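Local coordinates for protein 3-phosphoshikimate 1-carboxyvinyltransferase (Streptomyces sviceus, PDB 7M0O) that probably transfers the enolpyruvyl group of phosphoenolpyruvate to shikimate-3-phosphate, the penultimate step on the way to chorismate, at residues 6-11 with 34-39. Residues are numbered along the deposited sequence; the frame is centred on the assembly and turned at random.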
loop_
_atom_site.group_PDB
_atom_site.type_symbol
_atom_site.label_atom_id
_atom_site.label_comp_id
_atom_site.label_asym_id
_atom_site.label_seq_id
_atom_site.Cartn_x
_atom_site.Cartn_y
_atom_site.Cartn_z
ATOM N N GLY A 6 3.173 6.768 -6.296
ATOM C CA GLY A 6 3.398 6.546 -4.880
ATOM C C GLY A 6 2.469 5.490 -4.313
ATOM O O GLY A 6 1.381 5.229 -4.836
ATOM N N SER A 7 2.909 4.898 -3.203
ATOM C CA SER A 7 2.111 3.919 -2.481
ATOM C C SER A 7 0.848 4.581 -1.936
ATOM O O SER A 7 0.912 5.648 -1.318
ATOM C CB SER A 7 2.923 3.305 -1.336
ATOM O OG SER A 7 2.063 2.859 -0.286
ATOM N N LYS A 8 -0.303 3.950 -2.198
ATOM C CA LYS A 8 -1.568 4.496 -1.705
ATOM C C LYS A 8 -1.627 4.467 -0.181
ATOM O O LYS A 8 -1.998 5.463 0.458
ATOM C CB LYS A 8 -2.738 3.725 -2.312
ATOM C CG LYS A 8 -4.067 3.943 -1.585
ATOM C CD LYS A 8 -4.521 5.396 -1.655
ATOM C CE LYS A 8 -5.890 5.584 -0.979
ATOM N NZ LYS A 8 -5.848 5.290 0.485
ATOM N N SER A 9 -1.291 3.328 0.425
ATOM C CA SER A 9 -1.428 3.234 1.875
ATOM C C SER A 9 -0.393 4.093 2.595
ATOM O O SER A 9 -0.668 4.611 3.682
ATOM C CB SER A 9 -1.328 1.779 2.335
ATOM O OG SER A 9 -0.060 1.235 2.061
ATOM N N ILE A 10 0.797 4.264 2.019
ATOM C CA ILE A 10 1.764 5.160 2.642
ATOM C C ILE A 10 1.311 6.615 2.495
ATOM O O ILE A 10 1.431 7.410 3.436
ATOM C CB ILE A 10 3.172 4.921 2.075
ATOM C CG1 ILE A 10 3.685 3.563 2.568
ATOM C CG2 ILE A 10 4.118 6.064 2.497
ATOM C CD1 ILE A 10 5.006 3.104 1.947
ATOM N N THR A 11 0.744 6.978 1.342
ATOM C CA THR A 11 0.267 8.347 1.169
ATOM C C THR A 11 -0.815 8.667 2.196
ATOM O O THR A 11 -0.826 9.757 2.783
ATOM C CB THR A 11 -0.248 8.571 -0.268
ATOM O OG1 THR A 11 0.822 8.389 -1.219
ATOM C CG2 THR A 11 -0.805 9.988 -0.424
ATOM N N ASP A 34 -8.417 9.984 -6.452
ATOM C CA ASP A 34 -9.654 10.597 -5.975
ATOM C C ASP A 34 -9.734 10.556 -4.452
ATOM O O ASP A 34 -10.206 11.516 -3.831
ATOM C CB ASP A 34 -10.884 9.926 -6.598
ATOM C CG ASP A 34 -11.039 10.257 -8.076
ATOM O OD1 ASP A 34 -10.516 11.312 -8.527
ATOM O OD2 ASP A 34 -11.685 9.456 -8.796
ATOM N N ASP A 35 -9.243 9.467 -3.828
ATOM C CA ASP A 35 -9.273 9.378 -2.370
ATOM C C ASP A 35 -8.366 10.433 -1.738
ATOM O O ASP A 35 -8.794 11.169 -0.848
ATOM C CB ASP A 35 -8.877 7.968 -1.908
ATOM C CG ASP A 35 -9.142 7.717 -0.407
ATOM O OD1 ASP A 35 -9.595 8.630 0.325
ATOM O OD2 ASP A 35 -8.914 6.575 0.049
ATOM N N THR A 36 -7.113 10.549 -2.200
ATOM C CA THR A 36 -6.240 11.545 -1.577
ATOM C C THR A 36 -6.671 12.967 -1.909
ATOM O O THR A 36 -6.463 13.883 -1.098
ATOM C CB THR A 36 -4.784 11.323 -1.985
ATOM O OG1 THR A 36 -4.603 11.698 -3.356
ATOM C CG2 THR A 36 -4.405 9.878 -1.804
ATOM N N GLU A 37 -7.276 13.184 -3.083
ATOM C CA GLU A 37 -7.815 14.506 -3.385
ATOM C C GLU A 37 -8.943 14.870 -2.424
ATOM O O GLU A 37 -8.998 15.995 -1.920
ATOM C CB GLU A 37 -8.293 14.565 -4.840
ATOM C CG GLU A 37 -8.767 15.949 -5.294
ATOM C CD GLU A 37 -7.610 16.904 -5.573
ATOM O OE1 GLU A 37 -6.469 16.416 -5.774
ATOM O OE2 GLU A 37 -7.850 18.140 -5.604
ATOM N N GLY A 38 -9.849 13.925 -2.156
ATOM C CA GLY A 38 -10.909 14.179 -1.196
ATOM C C GLY A 38 -10.391 14.392 0.219
ATOM O O GLY A 38 -10.953 15.202 0.970
ATOM N N PHE A 39 -9.321 13.685 0.592
ATOM C CA PHE A 39 -8.671 13.904 1.889
ATOM C C PHE A 39 -8.179 15.342 2.003
ATOM O O PHE A 39 -8.475 16.045 2.981
ATOM C CB PHE A 39 -7.506 12.916 2.056
ATOM C CG PHE A 39 -7.079 12.646 3.500
ATOM C CD1 PHE A 39 -6.885 11.347 3.931
ATOM C CD2 PHE A 39 -6.794 13.683 4.374
ATOM C CE1 PHE A 39 -6.448 11.080 5.234
ATOM C CE2 PHE A 39 -6.369 13.431 5.676
ATOM C CZ PHE A 39 -6.194 12.131 6.103
#
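The carboxylate of Asp35 meets the end of Lys8 obliquely, the lysine coming from beyond OD2 and well above the carboxylate plane. Lys8 CE lies 3.3 Å from Asp35 OD2 and Lys8 NZ 3.4 Å from the same oxygen, so the last C-N bond lies broadside to it; the two form a salt bridge whose hydrogen bond is weak. Thr80 and Thr81, at the start of helix 79-90, complete the setting: OD2 also meets the backbone N of Thr80 and OD1 the hydroxyl of Thr81, while NZ has its stronger partner in Thr80 OG1. The lysine reaches here through a chain bent at chi2 (63°) and again at chi4 (64°), crossing the Asp35 side chain at roughly a right angle.

Deeper in, the two helices meet through methyl groups, Thr11 CG2 lying 3.9 Å from Thr36 CG2. The hydroxyls are occupied locally. Thr11 OG1 donates to Ser7 O (2.7 Å), reaching that carbonyl from the face opposite to Thr11 N, and also bonds Leu31 N; Thr36 OG1 bonds Leu31 O and Ser33 N. Ser7 itself is the N-cap of helix 8-20, its OG accepting from Ile10 N at 3.0 Å.

Lys8 is predicted to bind both substrates, with Gln155 about 6 Å away between side chains. A methionine in its place would probably leave Asp35 OD2 without its cationic neighbour, lose the bond to Thr80 OG1 and take a positive group from their predicted site. The chemistry implies an ammonium held by a hydrogen bond to Thr80 and a weak salt bridge to Asp35, consistent with that aspartate acting as a second-shell anion behind a substrate-binding lysine.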